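PDB 2E4T: endoglucanase from Clostridium thermocellum, which probably hydrolyses internal beta-1,4-glucosidic bonds of cellulose and xyloglucan through this family 44 glycoside hydrolase module of a longer multidomain protein. Local coordinates for residues Val38-Phe43 / Val386-Phe391; Asp184-Leu189 / Ile357-Tyr362; Tyr260-Met265 / Asp278-His283; Pro340-Ser345 / Thr353-Thr358. One frame throughout, in Å; residues are numbered along the deposited sequence. Where two conformers were deposited one is given.

Contact 1. Residues Val38-Phe43 / Val386-Phe391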
loop_
_atom_site.group_PDB
_atom_site.type_symbol
_atom_site.label_atom_id
_atom_site.label_comp_id
_atom_site.label_asym_id
_atom_site.label_seq_id
_atom_site.Cartn_x
_atom_site.Cartn_y
_atom_site.Cartn_z
ATOM N N VAL A 38 0.353 2.983 -12.590
ATOM C CA VAL A 38 -0.061 2.939 -11.196
ATOM C C VAL A 38 -1.022 4.071 -10.915
ATOM O O VAL A 38 -1.095 5.074 -11.621
ATOM C CB VAL A 38 1.144 2.992 -10.223
ATOM C CG1 VAL A 38 2.122 1.835 -10.504
ATOM C CG2 VAL A 38 1.873 4.322 -10.239
ATOM N N THR A 39 -1.790 3.893 -9.802
ATOM C CA THR A 39 -2.844 4.866 -9.483
ATOM C C THR A 39 -2.625 5.568 -8.148
ATOM O O THR A 39 -3.433 6.385 -7.732
ATOM C CB THR A 39 -4.208 4.193 -9.492
ATOM O OG1 THR A 39 -4.214 3.200 -8.462
ATOM C CG2 THR A 39 -4.510 3.549 -10.842
ATOM N N ALA A 40 -1.484 5.268 -7.498
ATOM C CA ALA A 40 -1.080 6.018 -6.311
ATOM C C ALA A 40 0.462 5.907 -6.250
ATOM O O ALA A 40 1.051 4.920 -6.670
ATOM C CB ALA A 40 -1.705 5.455 -5.013
ATOM N N LYS A 41 1.062 6.991 -5.710
ATOM C CA LYS A 41 2.493 7.004 -5.433
ATOM C C LYS A 41 2.700 7.422 -3.985
ATOM O O LYS A 41 2.183 8.461 -3.556
ATOM C CB LYS A 41 3.237 7.979 -6.363
ATOM C CG LYS A 41 3.449 7.453 -7.761
ATOM C CD LYS A 41 4.256 6.147 -7.856
ATOM C CE LYS A 41 5.611 6.156 -7.185
ATOM N NZ LYS A 41 6.577 7.118 -7.821
ATOM N N ARG A 42 3.491 6.620 -3.261
ATOM C CA ARG A 42 3.866 6.927 -1.879
ATOM C C ARG A 42 5.343 7.289 -1.809
ATOM O O ARG A 42 6.191 6.542 -2.299
ATOM C CB ARG A 42 3.615 5.699 -0.987
ATOM C CG ARG A 42 4.185 5.862 0.434
ATOM C CD ARG A 42 3.727 4.708 1.288
ATOM N NE ARG A 42 4.218 4.711 2.658
ATOM C CZ ARG A 42 5.233 3.994 3.120
ATOM N NH1 ARG A 42 6.053 3.344 2.313
ATOM N NH2 ARG A 42 5.366 3.947 4.465
ATOM N N PHE A 43 5.587 8.463 -1.165
ATOM C CA PHE A 43 6.922 8.881 -0.747
ATOM C C PHE A 43 7.048 8.466 0.714
ATOM O O PHE A 43 6.423 9.100 1.578
ATOM C CB PHE A 43 7.031 10.405 -0.910
ATOM C CG PHE A 43 8.295 11.000 -0.352
ATOM C CD1 PHE A 43 9.518 10.867 -1.047
ATOM C CD2 PHE A 43 8.282 11.730 0.835
ATOM C CE1 PHE A 43 10.695 11.426 -0.545
ATOM C CE2 PHE A 43 9.475 12.346 1.319
ATOM C CZ PHE A 43 10.645 12.178 0.619
ATOM N N VAL A 386 -10.144 -2.327 0.654
ATOM C CA VAL A 386 -8.957 -1.532 0.928
ATOM C C VAL A 386 -9.015 -0.246 0.118
ATOM O O VAL A 386 -9.465 -0.223 -1.025
ATOM C CB VAL A 386 -7.689 -2.381 0.597
ATOM C CG1 VAL A 386 -6.433 -1.590 0.635
ATOM C CG2 VAL A 386 -7.626 -3.580 1.532
ATOM N N TYR A 387 -8.566 0.862 0.749
ATOM C CA TYR A 387 -8.637 2.181 0.133
ATOM C C TYR A 387 -7.433 2.528 -0.752
ATOM O O TYR A 387 -7.570 3.137 -1.825
ATOM C CB TYR A 387 -8.732 3.217 1.261
ATOM C CG TYR A 387 -8.736 4.641 0.801
ATOM C CD1 TYR A 387 -9.773 5.145 0.006
ATOM C CD2 TYR A 387 -7.719 5.512 1.194
ATOM C CE1 TYR A 387 -9.774 6.476 -0.397
ATOM C CE2 TYR A 387 -7.752 6.866 0.823
ATOM C CZ TYR A 387 -8.802 7.336 0.046
ATOM O OH TYR A 387 -8.889 8.653 -0.341
ATOM N N LEU A 388 -6.235 2.183 -0.288
ATOM C CA LEU A 388 -5.012 2.558 -0.999
ATOM C C LEU A 388 -4.016 1.439 -0.726
ATOM O O LEU A 388 -3.967 0.891 0.382
ATOM C CB LEU A 388 -4.505 3.934 -0.528
ATOM C CG LEU A 388 -3.202 4.433 -1.160
ATOM C CD1 LEU A 388 -3.213 5.945 -1.297
ATOM C CD2 LEU A 388 -1.962 4.003 -0.375
ATOM N N ALA A 389 -3.177 1.128 -1.739
ATOM C CA ALA A 389 -2.090 0.176 -1.508
ATOM C C ALA A 389 -0.958 0.571 -2.438
ATOM O O ALA A 389 -1.170 1.021 -3.560
ATOM C CB ALA A 389 -2.557 -1.266 -1.723
ATOM N N THR A 390 0.265 0.341 -1.922
ATOM C CA THR A 390 1.471 0.689 -2.664
ATOM C C THR A 390 2.521 -0.419 -2.488
ATOM O O THR A 390 3.057 -0.615 -1.388
ATOM C CB THR A 390 2.012 2.120 -2.248
ATOM O OG1 THR A 390 1.950 2.288 -0.839
ATOM C CG2 THR A 390 1.178 3.216 -2.857
ATOM N N PHE A 391 2.785 -1.129 -3.590
ATOM C CA PHE A 391 3.807 -2.173 -3.612
ATOM C C PHE A 391 5.178 -1.566 -3.292
ATOM O O PHE A 391 5.487 -0.431 -3.725
ATOM C CB PHE A 391 3.823 -2.760 -5.036
ATOM C CG PHE A 391 4.951 -3.733 -5.304
ATOM C CD1 PHE A 391 4.981 -5.002 -4.726
ATOM C CD2 PHE A 391 5.996 -3.365 -6.153
ATOM C CE1 PHE A 391 6.037 -5.865 -4.970
ATOM C CE2 PHE A 391 7.039 -4.230 -6.416
ATOM C CZ PHE A 391 7.061 -5.466 -5.822
#

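Contact 2. Residues Asp184-Leu189 / Ile357-Tyr362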
loop_
_atom_site.group_PDB
_atom_site.type_symbol
_atom_site.label_atom_id
_atom_site.label_comp_id
_atom_site.label_asym_id
_atom_site.label_seq_id
_atom_site.Cartn_x
_atom_site.Cartn_y
_atom_site.Cartn_z
ATOM N N ASP A 184 4.985 9.739 9.492
ATOM C CA ASP A 184 6.287 9.046 9.504
ATOM C C ASP A 184 6.139 7.608 8.966
ATOM O O ASP A 184 5.288 7.349 8.087
ATOM C CB ASP A 184 6.943 9.180 10.896
ATOM C CG ASP A 184 8.450 9.185 10.898
ATOM O OD1 ASP A 184 9.035 8.104 10.627
ATOM O OD2 ASP A 184 9.049 10.260 11.184
ATOM N N ASN A 185 7.019 6.740 9.439
ATOM C CA ASN A 185 7.184 5.415 8.870
ATOM C C ASN A 185 7.666 4.497 10.006
ATOM O O ASN A 185 8.643 4.792 10.671
ATOM C CB ASN A 185 8.314 5.461 7.805
ATOM C CG ASN A 185 8.486 4.113 7.123
ATOM O OD1 ASN A 185 7.544 3.632 6.416
ATOM N ND2 ASN A 185 9.611 3.456 7.370
ATOM N N GLU A 186 6.965 3.375 10.196
ATOM C CA GLU A 186 7.432 2.283 11.062
ATOM C C GLU A 186 7.934 2.802 12.406
ATOM O O GLU A 186 9.079 2.553 12.815
ATOM C CB GLU A 186 8.469 1.400 10.355
ATOM C CG GLU A 186 7.851 0.773 9.095
ATOM C CD GLU A 186 8.701 -0.260 8.429
ATOM O OE1 GLU A 186 9.900 -0.451 8.788
ATOM O OE2 GLU A 186 8.159 -0.919 7.479
ATOM N N PRO A 187 7.052 3.415 13.203
ATOM C CA PRO A 187 7.497 4.003 14.482
ATOM C C PRO A 187 8.028 2.967 15.453
ATOM O O PRO A 187 8.950 3.304 16.251
ATOM C CB PRO A 187 6.217 4.692 15.010
ATOM C CG PRO A 187 5.082 3.949 14.319
ATOM C CD PRO A 187 5.629 3.693 12.924
ATOM N N ALA A 188 7.483 1.741 15.485
ATOM C CA ALA A 188 8.005 0.741 16.381
ATOM C C ALA A 188 9.405 0.283 16.003
ATOM O O ALA A 188 10.059 -0.391 16.820
ATOM C CB ALA A 188 7.055 -0.440 16.542
ATOM N N LEU A 189 9.854 0.635 14.799
ATOM C CA LEU A 189 11.256 0.376 14.386
ATOM C C LEU A 189 12.106 1.656 14.466
ATOM O O LEU A 189 13.300 1.570 14.156
ATOM C CB LEU A 189 11.342 -0.258 13.016
ATOM C CG LEU A 189 10.707 -1.658 12.935
ATOM C CD1 LEU A 189 10.977 -2.261 11.563
ATOM C CD2 LEU A 189 11.182 -2.598 14.039
ATOM N N ILE A 357 -2.637 -0.478 2.733
ATOM C CA ILE A 357 -1.475 -1.374 2.842
ATOM C C ILE A 357 -0.362 -0.670 2.068
ATOM O O ILE A 357 -0.274 -0.772 0.846
ATOM C CB ILE A 357 -1.757 -2.784 2.298
ATOM C CG1 ILE A 357 -3.102 -3.339 2.805
ATOM C CG2 ILE A 357 -0.578 -3.658 2.616
ATOM C CD1 ILE A 357 -3.245 -3.487 4.303
ATOM N N THR A 358 0.462 0.120 2.805
ATOM C CA THR A 358 1.355 1.057 2.140
ATOM C C THR A 358 2.748 0.473 1.801
ATOM O O THR A 358 3.515 1.137 1.083
ATOM C CB THR A 358 1.491 2.355 2.933
ATOM O OG1 THR A 358 2.029 2.065 4.209
ATOM C CG2 THR A 358 0.185 3.128 2.936
ATOM N N GLU A 359 3.033 -0.744 2.258
ATOM C CA GLU A 359 4.140 -1.519 1.728
ATOM C C GLU A 359 3.692 -2.977 1.772
ATOM O O GLU A 359 3.080 -3.419 2.768
ATOM C CB GLU A 359 5.447 -1.425 2.520
ATOM C CG GLU A 359 6.031 -0.034 2.543
ATOM C CD GLU A 359 7.348 0.101 3.280
ATOM O OE1 GLU A 359 8.062 -0.925 3.475
ATOM O OE2 GLU A 359 7.704 1.270 3.622
ATOM N N TYR A 360 4.039 -3.741 0.742
ATOM C CA TYR A 360 3.852 -5.170 0.707
ATOM C C TYR A 360 4.690 -5.675 -0.483
ATOM O O TYR A 360 5.044 -4.908 -1.406
ATOM C CB TYR A 360 2.370 -5.580 0.522
ATOM C CG TYR A 360 1.777 -5.149 -0.814
ATOM C CD1 TYR A 360 1.808 -6.019 -1.893
ATOM C CD2 TYR A 360 1.242 -3.888 -0.997
ATOM C CE1 TYR A 360 1.340 -5.670 -3.136
ATOM C CE2 TYR A 360 0.739 -3.499 -2.251
ATOM C CZ TYR A 360 0.810 -4.389 -3.309
ATOM O OH TYR A 360 0.374 -4.065 -4.568
ATOM N N ASP A 361 4.967 -6.988 -0.475
ATOM C CA ASP A 361 5.685 -7.671 -1.572
ATOM C C ASP A 361 5.514 -9.145 -1.316
ATOM O O ASP A 361 5.950 -9.645 -0.277
ATOM C CB ASP A 361 7.149 -7.268 -1.548
ATOM C CG ASP A 361 8.019 -8.027 -2.557
ATOM O OD1 ASP A 361 7.477 -8.651 -3.486
ATOM O OD2 ASP A 361 9.292 -7.933 -2.426
ATOM N N TYR A 362 4.871 -9.854 -2.281
ATOM C CA TYR A 362 4.681 -11.293 -2.178
ATOM C C TYR A 362 5.864 -12.095 -2.753
ATOM O O TYR A 362 5.822 -13.339 -2.730
ATOM C CB TYR A 362 3.333 -11.701 -2.794
ATOM C CG TYR A 362 2.203 -11.473 -1.820
ATOM C CD1 TYR A 362 1.841 -10.167 -1.417
ATOM C CD2 TYR A 362 1.558 -12.547 -1.216
ATOM C CE1 TYR A 362 0.914 -9.948 -0.407
ATOM C CE2 TYR A 362 0.610 -12.349 -0.234
ATOM C CZ TYR A 362 0.316 -11.054 0.204
ATOM O OH TYR A 362 -0.588 -10.782 1.205
HETATM O O HOH W 1 9.438 1.020 5.674
#

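Contact 3. Residues Tyr260-Met265 / Asp278-His283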
loop_
_atom_site.group_PDB
_atom_site.type_symbol
_atom_site.label_atom_id
_atom_site.label_comp_id
_atom_site.label_asym_id
_atom_site.label_seq_id
_atom_site.Cartn_x
_atom_site.Cartn_y
_atom_site.Cartn_z
ATOM N N TYR A 260 -6.224 -0.045 20.274
ATOM C CA TYR A 260 -5.820 1.117 21.075
ATOM C C TYR A 260 -5.630 2.342 20.166
ATOM O O TYR A 260 -6.103 3.455 20.468
ATOM C CB TYR A 260 -4.544 0.791 21.824
ATOM C CG TYR A 260 -3.922 1.962 22.561
ATOM C CD1 TYR A 260 -4.183 2.175 23.917
ATOM C CD2 TYR A 260 -3.023 2.798 21.927
ATOM C CE1 TYR A 260 -3.566 3.197 24.616
ATOM C CE2 TYR A 260 -2.396 3.840 22.619
ATOM C CZ TYR A 260 -2.665 4.018 23.966
ATOM O OH TYR A 260 -1.978 5.025 24.632
ATOM N N TYR A 261 -4.907 2.142 19.050
ATOM C CA TYR A 261 -4.639 3.287 18.164
ATOM C C TYR A 261 -5.925 3.864 17.630
ATOM O O TYR A 261 -6.152 5.086 17.660
ATOM C CB TYR A 261 -3.722 2.798 17.009
ATOM C CG TYR A 261 -3.301 3.869 16.083
ATOM C CD1 TYR A 261 -2.287 4.760 16.426
ATOM C CD2 TYR A 261 -3.895 4.016 14.814
ATOM C CE1 TYR A 261 -1.849 5.752 15.568
ATOM C CE2 TYR A 261 -3.445 5.013 13.943
ATOM C CZ TYR A 261 -2.423 5.837 14.284
ATOM O OH TYR A 261 -1.981 6.757 13.351
ATOM N N LEU A 262 -6.817 2.997 17.133
ATOM C CA LEU A 262 -8.094 3.491 16.605
ATOM C C LEU A 262 -8.894 4.201 17.701
ATOM O O LEU A 262 -9.461 5.277 17.462
ATOM C CB LEU A 262 -8.890 2.305 16.028
ATOM C CG LEU A 262 -8.312 1.732 14.738
ATOM C CD1 LEU A 262 -8.917 0.356 14.506
ATOM C CD2 LEU A 262 -8.568 2.660 13.554
ATOM N N ASP A 263 -8.977 3.585 18.889
ATOM C CA ASP A 263 -9.798 4.124 19.952
ATOM C C ASP A 263 -9.244 5.495 20.401
ATOM O O ASP A 263 -10.039 6.445 20.632
ATOM C CB ASP A 263 -9.811 3.150 21.132
ATOM C CG ASP A 263 -10.844 3.493 22.187
ATOM O OD1 ASP A 263 -11.984 3.826 21.847
ATOM O OD2 ASP A 263 -10.552 3.314 23.384
ATOM N N LYS A 264 -7.946 5.582 20.587
ATOM C CA LYS A 264 -7.351 6.840 21.037
ATOM C C LYS A 264 -7.434 7.928 19.962
ATOM O O LYS A 264 -7.629 9.134 20.283
ATOM C CB LYS A 264 -5.930 6.638 21.546
ATOM C CG LYS A 264 -5.812 5.731 22.757
ATOM C CD LYS A 264 -6.711 6.110 23.944
ATOM C CE LYS A 264 -6.495 5.162 25.123
ATOM N NZ LYS A 264 -7.511 5.421 26.218
ATOM N N MET A 265 -7.266 7.549 18.686
ATOM C CA MET A 265 -7.430 8.580 17.638
ATOM C C MET A 265 -8.907 9.024 17.542
ATOM O O MET A 265 -9.159 10.196 17.299
ATOM C CB MET A 265 -6.926 8.059 16.285
ATOM C CG MET A 265 -5.389 7.841 16.274
ATOM S SD MET A 265 -4.396 9.273 16.709
ATOM C CE MET A 265 -4.696 10.335 15.277
ATOM N N ASP A 278 -7.619 9.525 9.047
ATOM C CA ASP A 278 -8.447 9.162 7.903
ATOM C C ASP A 278 -8.241 7.716 7.471
ATOM O O ASP A 278 -9.207 7.063 7.017
ATOM C CB ASP A 278 -8.185 10.101 6.738
ATOM C CG ASP A 278 -8.601 11.506 7.093
ATOM O OD1 ASP A 278 -9.829 11.787 7.004
ATOM O OD2 ASP A 278 -7.717 12.305 7.488
ATOM N N VAL A 279 -7.005 7.230 7.572
ATOM C CA VAL A 279 -6.645 5.952 6.996
ATOM C C VAL A 279 -5.715 5.206 7.959
ATOM O O VAL A 279 -4.642 5.701 8.297
ATOM C CB VAL A 279 -5.946 6.103 5.631
ATOM C CG1 VAL A 279 -5.819 4.748 4.976
ATOM C CG2 VAL A 279 -6.682 7.082 4.720
ATOM N N LEU A 280 -6.162 4.028 8.405
ATOM C CA LEU A 280 -5.312 3.090 9.141
ATOM C C LEU A 280 -4.347 2.473 8.126
ATOM O O LEU A 280 -4.785 1.906 7.135
ATOM C CB LEU A 280 -6.188 2.018 9.793
ATOM C CG LEU A 280 -5.415 0.982 10.598
ATOM C CD1 LEU A 280 -4.836 1.604 11.870
ATOM C CD2 LEU A 280 -6.327 -0.191 10.971
ATOM N N ASP A 281 -3.046 2.624 8.401
ATOM C CA ASP A 281 -1.979 2.352 7.412
ATOM C C ASP A 281 -1.019 1.344 8.004
ATOM O O ASP A 281 -0.436 1.591 9.096
ATOM C CB ASP A 281 -1.246 3.739 7.230
ATOM C CG ASP A 281 -0.021 3.699 6.383
ATOM O OD1 ASP A 281 0.559 2.598 6.204
ATOM O OD2 ASP A 281 0.333 4.794 5.865
ATOM N N VAL A 282 -0.877 0.192 7.344
ATOM C CA VAL A 282 0.030 -0.827 7.815
ATOM C C VAL A 282 0.872 -1.351 6.622
ATOM O O VAL A 282 0.506 -1.208 5.448
ATOM C CB VAL A 282 -0.686 -2.015 8.499
ATOM C CG1 VAL A 282 -1.427 -1.554 9.753
ATOM C CG2 VAL A 282 -1.651 -2.719 7.505
ATOM N N HIS A 283 1.998 -1.975 6.995
ATOM C CA HIS A 283 2.860 -2.677 6.050
ATOM C C HIS A 283 2.666 -4.169 6.286
ATOM O O HIS A 283 2.609 -4.627 7.436
ATOM C CB HIS A 283 4.319 -2.321 6.277
ATOM C CG HIS A 283 4.583 -0.866 6.105
ATOM N ND1 HIS A 283 3.756 0.102 5.606
ATOM C CD2 HIS A 283 5.750 -0.218 6.432
ATOM C CE1 HIS A 283 4.427 1.282 5.619
ATOM N NE2 HIS A 283 5.635 1.100 6.136
#

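Contact 4. Residues Pro340-Ser345 / Thr353-Thr358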
loop_
_atom_site.group_PDB
_atom_site.type_symbol
_atom_site.label_atom_id
_atom_site.label_comp_id
_atom_site.label_asym_id
_atom_site.label_seq_id
_atom_site.Cartn_x
_atom_site.Cartn_y
_atom_site.Cartn_z
ATOM N N PRO A 340 -10.096 -8.866 7.331
ATOM C CA PRO A 340 -11.341 -8.765 8.132
ATOM C C PRO A 340 -11.062 -8.407 9.578
ATOM O O PRO A 340 -11.876 -7.711 10.200
ATOM C CB PRO A 340 -11.971 -10.198 7.944
ATOM C CG PRO A 340 -11.487 -10.611 6.570
ATOM C CD PRO A 340 -10.029 -10.154 6.580
ATOM N N ASN A 341 -9.943 -8.877 10.151
ATOM C CA ASN A 341 -9.620 -8.479 11.530
ATOM C C ASN A 341 -9.359 -6.965 11.630
ATOM O O ASN A 341 -9.832 -6.311 12.575
ATOM C CB ASN A 341 -8.491 -9.319 12.117
ATOM C CG ASN A 341 -9.037 -10.590 12.711
ATOM O OD1 ASN A 341 -9.346 -10.622 13.909
ATOM N ND2 ASN A 341 -9.222 -11.630 11.926
ATOM N N LEU A 342 -8.584 -6.415 10.680
ATOM C CA LEU A 342 -8.333 -4.969 10.701
ATOM C C LEU A 342 -9.653 -4.205 10.505
ATOM O O LEU A 342 -9.917 -3.193 11.177
ATOM C CB LEU A 342 -7.311 -4.595 9.626
ATOM C CG LEU A 342 -5.900 -5.119 9.894
ATOM C CD1 LEU A 342 -5.031 -4.993 8.632
ATOM C CD2 LEU A 342 -5.241 -4.359 11.080
ATOM N N LEU A 343 -10.463 -4.654 9.529
ATOM C CA LEU A 343 -11.715 -3.955 9.231
ATOM C C LEU A 343 -12.715 -4.058 10.421
ATOM O O LEU A 343 -13.445 -3.095 10.689
ATOM C CB LEU A 343 -12.335 -4.489 7.953
ATOM C CG LEU A 343 -11.519 -4.152 6.699
ATOM C CD1 LEU A 343 -11.972 -5.030 5.542
ATOM C CD2 LEU A 343 -11.617 -2.676 6.330
ATOM N N ASP A 344 -12.725 -5.205 11.090
ATOM C CA ASP A 344 -13.586 -5.383 12.281
ATOM C C ASP A 344 -13.148 -4.451 13.391
ATOM O O ASP A 344 -13.965 -3.862 14.110
ATOM C CB ASP A 344 -13.534 -6.833 12.732
ATOM C CG ASP A 344 -14.210 -7.125 14.076
ATOM O OD1 ASP A 344 -15.414 -7.195 14.029
ATOM O OD2 ASP A 344 -13.566 -7.303 15.145
ATOM N N SER A 345 -11.828 -4.270 13.563
ATOM C CA SER A 345 -11.341 -3.305 14.527
ATOM C C SER A 345 -11.760 -1.892 14.200
ATOM O O SER A 345 -12.162 -1.132 15.100
ATOM C CB SER A 345 -9.807 -3.431 14.647
ATOM O OG SER A 345 -9.464 -4.593 15.350
ATOM N N THR A 353 -13.121 4.930 9.289
ATOM C CA THR A 353 -11.699 4.975 8.967
ATOM C C THR A 353 -11.428 4.033 7.788
ATOM O O THR A 353 -11.989 2.934 7.728
ATOM C CB THR A 353 -10.886 4.583 10.210
ATOM O OG1 THR A 353 -11.269 5.444 11.293
ATOM C CG2 THR A 353 -9.392 4.695 9.998
ATOM N N LYS A 354 -10.579 4.493 6.866
ATOM C CA LYS A 354 -10.223 3.702 5.714
ATOM C C LYS A 354 -9.001 2.804 6.054
ATOM O O LYS A 354 -8.405 2.961 7.138
ATOM C CB LYS A 354 -9.879 4.644 4.531
ATOM C CG LYS A 354 -11.049 5.513 4.116
ATOM C CD LYS A 354 -10.681 6.707 3.234
ATOM C CE LYS A 354 -11.837 7.555 2.846
ATOM N NZ LYS A 354 -11.619 8.454 1.733
ATOM N N LEU A 355 -8.661 1.886 5.153
ATOM C CA LEU A 355 -7.551 0.954 5.384
ATOM C C LEU A 355 -6.584 1.016 4.196
ATOM O O LEU A 355 -7.031 0.924 3.034
ATOM C CB LEU A 355 -8.101 -0.472 5.563
ATOM C CG LEU A 355 -7.051 -1.564 5.759
ATOM C CD1 LEU A 355 -6.233 -1.343 7.027
ATOM C CD2 LEU A 355 -7.725 -2.926 5.847
ATOM N N ALA A 356 -5.281 1.146 4.487
ATOM C CA ALA A 356 -4.287 1.142 3.420
ATOM C C ALA A 356 -3.159 0.181 3.780
ATOM O O ALA A 356 -2.747 0.081 4.939
ATOM C CB ALA A 356 -3.713 2.544 3.193
ATOM N N ILE A 357 -2.637 -0.478 2.733
ATOM C CA ILE A 357 -1.475 -1.374 2.842
ATOM C C ILE A 357 -0.362 -0.670 2.068
ATOM O O ILE A 357 -0.274 -0.772 0.846
ATOM C CB ILE A 357 -1.757 -2.784 2.298
ATOM C CG1 ILE A 357 -3.102 -3.339 2.805
ATOM C CG2 ILE A 357 -0.578 -3.658 2.616
ATOM C CD1 ILE A 357 -3.245 -3.487 4.303
ATOM N N THR A 358 0.462 0.120 2.805
ATOM C CA THR A 358 1.355 1.057 2.140
ATOM C C THR A 358 2.748 0.473 1.801
ATOM O O THR A 358 3.515 1.137 1.083
ATOM C CB THR A 358 1.491 2.355 2.933
ATOM O OG1 THR A 358 2.029 2.065 4.209
ATOM C CG2 THR A 358 0.185 3.128 2.936
#

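Contact 1. Residues Val38-Phe43 / Val386-Phe391
Arg42 and Thr390 cross at about a right angle, and it is the aliphatic part of the arginine that touches. Its CD lies 3.7 Å from Thr390 OG1, too far for more than van der Waals contact, and Arg42 CB rests 3.9 Å from Thr390 CG2. Two residues back on each strand, the small Ala40 sets its CB 4.0 Å from Leu388 CD1, a methyl-on-methyl meeting of a short and a long apolar side chain. The backbones stay well apart: the axes of strands 40-43 and 388-391 approach to 7.2 Å at an angle of 67°. The two are not sheet partners; strand 26-30 runs between them, bonding through Ser30 to Ala40 and Arg42, so their side chains meet inside the closed barrel. With chi1 at 43°, Thr390 tucks OG1 between its own N and C, where the hydroxyl is hydrogen-bonded to Thr358 O on the adjacent strand. Arg42 has CG anti to its N and stays extended as far as NE, which carries the guanidinium beyond the threonine. There NH1 makes a salt bridge to Glu359 OE2 and a hydrogen bond to Asn31 OD1, while NH2 bonds Asn185 OD1. Threonine suits its place by offering a methyl to the packing and a hydroxyl to a backbone carbonyl; arginine combines a long hydrocarbon stem with a multivalent head. The chemistry is thus divided: across the contact itself the forces are dispersive, while the polar ends spend their bonds on neighbouring barrel residues, consistent with a buried interior in which these polar groups have found partners.

Contact 2. Residues Asp184-Leu189 / Ile357-Tyr362
Glu186 and Glu359 both hold CG anti to their carbonyl carbons (chi1 -60° and -63°) and run on extended, which thrusts their carboxylates toward one another across the mouth of a TIM barrel, at the C-terminal ends of its strands. Glu186 follows strand 180-183 in an Asn-Glu-Pro sequence, and Glu359 sits where strand 354-360 turns a corner. Such placement recalls the acid/base and nucleophile pair of retaining glycosidases with this fold, and the two are probably that pair here. Their CD atoms, Glu186 CD and Glu359 CD, are 5.3 Å apart, in keeping with a retaining mechanism. The closest oxygens, Glu186 OE2 and Glu359 OE1, are 4.0 Å from each other, and the carboxylate planes differ by 36°. Asn185 brings its amide nearly parallel to the Glu359 carboxylate, 18° between planes. The OD1 that Arg42 holds also takes a bond from His283 NE2, so two N-H donors from different strands converge on one amide oxygen. Glu359 OE1 is hydrogen-bonded to Tyr285 OH, which helps to fix the carboxylate's rotation. Asn185 ND2 reaches Glu359 indirectly: it donates to a water at 3.0 Å, and that water donates to Glu359 OE2 at 2.7 Å.

Contact 3. Residues Tyr260-Met265 / Asp278-His283
Beside the place where Leu280 meets Tyr261 and Leu262, Asp278 OD2 is gripped twice, by a salt bridge from Lys219 NZ and a hydrogen bond from the backbone N of Ile227, tying the residue just before strand 279-284 to strand 226-232 and helix 204-221. The contact proper is apolar. One methyl of Leu280, CD1, serves both helix residues: it stands 3.9 Å from Tyr261 CD2 and 4.2 Å from Leu262 CD2. Leu280 has CG anti to its N (chi1 -180°), a setting that sends the branched end out from the strand toward the helix. Tyr261, its ring swung anti to N (chi1 -176°) toward the strand, runs antiparallel alongside Leu280. Met265, one helical turn along, covers one face of the Tyr261 ring, its CG 4.0 Å above the plane, over the centre. Leucine suits the strand position because it is long enough to place one methyl in the notch between two consecutive helix side chains, while tyrosine gives a broad surface that also touches Pro230 and Ile208. A helix lying against the outer side of the parallel strand that follows it is the final half of a beta-alpha-beta crossover, the repeating element of the TIM barrel.

Contact 4. Residues Pro340-Ser345 / Thr353-Thr358
This is an apolar helix-on-strand contact on the outside of the barrel wall, where helix 338-349 lies against strand 354-360, the strand it leads into. Three leucines carry it. Leu355 points toward the helix, with CG anti to its N (chi1 178°), and its two methyls divide the work. CD2 comes 3.9 Å from Leu343 CD2, the nearest approach, and 4.2 Å from Leu342 CB; CD1 turns to Leu342 CD1, likewise 4.2 Å away. Both helix leucines cross the Leu355 side chain at about a right angle, so the strand residue is held against two consecutive helix positions. Neighbouring Ala356 faces the other way, into the barrel, where its small methyl fits beside Val279 and Leu388; the alternation is that of any extended strand. Leu355 touches Leu280 on the adjacent strand and Leu339 one turn earlier on the helix, and these extend the apolar layer. Polar groups nearby have partners: Ser345 OG is hydrogen-bonded to Asp259 OD1 and Trp256 NE1, and Lys354, pointing away from the helix, forms a salt bridge through NZ with Glu226 OE2. Branched aliphatic side chains filling the layer between outer helices and an inner parallel sheet are the hallmark of the (beta/alpha)8, or TIM, barrel.

The contacts sample the two layers of one barrel. Contacts 1 and 2 occupy its interior and mouth, with centres about 12 Å apart, and they are joined by Arg42 and by the Thr390-Thr358 bond. Contacts 3 and 4 pack helices 257-272 and 338-349 on the outer side of adjacent strands, with centres only about 8 Å apart; Leu280 N lies 2.8 Å from Lys354 O between those strands. Strand 354-360 is common to contacts 2 and 4: Leu355 serves the outer layer and Glu359 the probable catalytic centre. Thr358 also meets contact 3 through Asp281, whose OD1 is 2.5 Å from Thr358 OG1. All four lie away from the calcium and zinc sites.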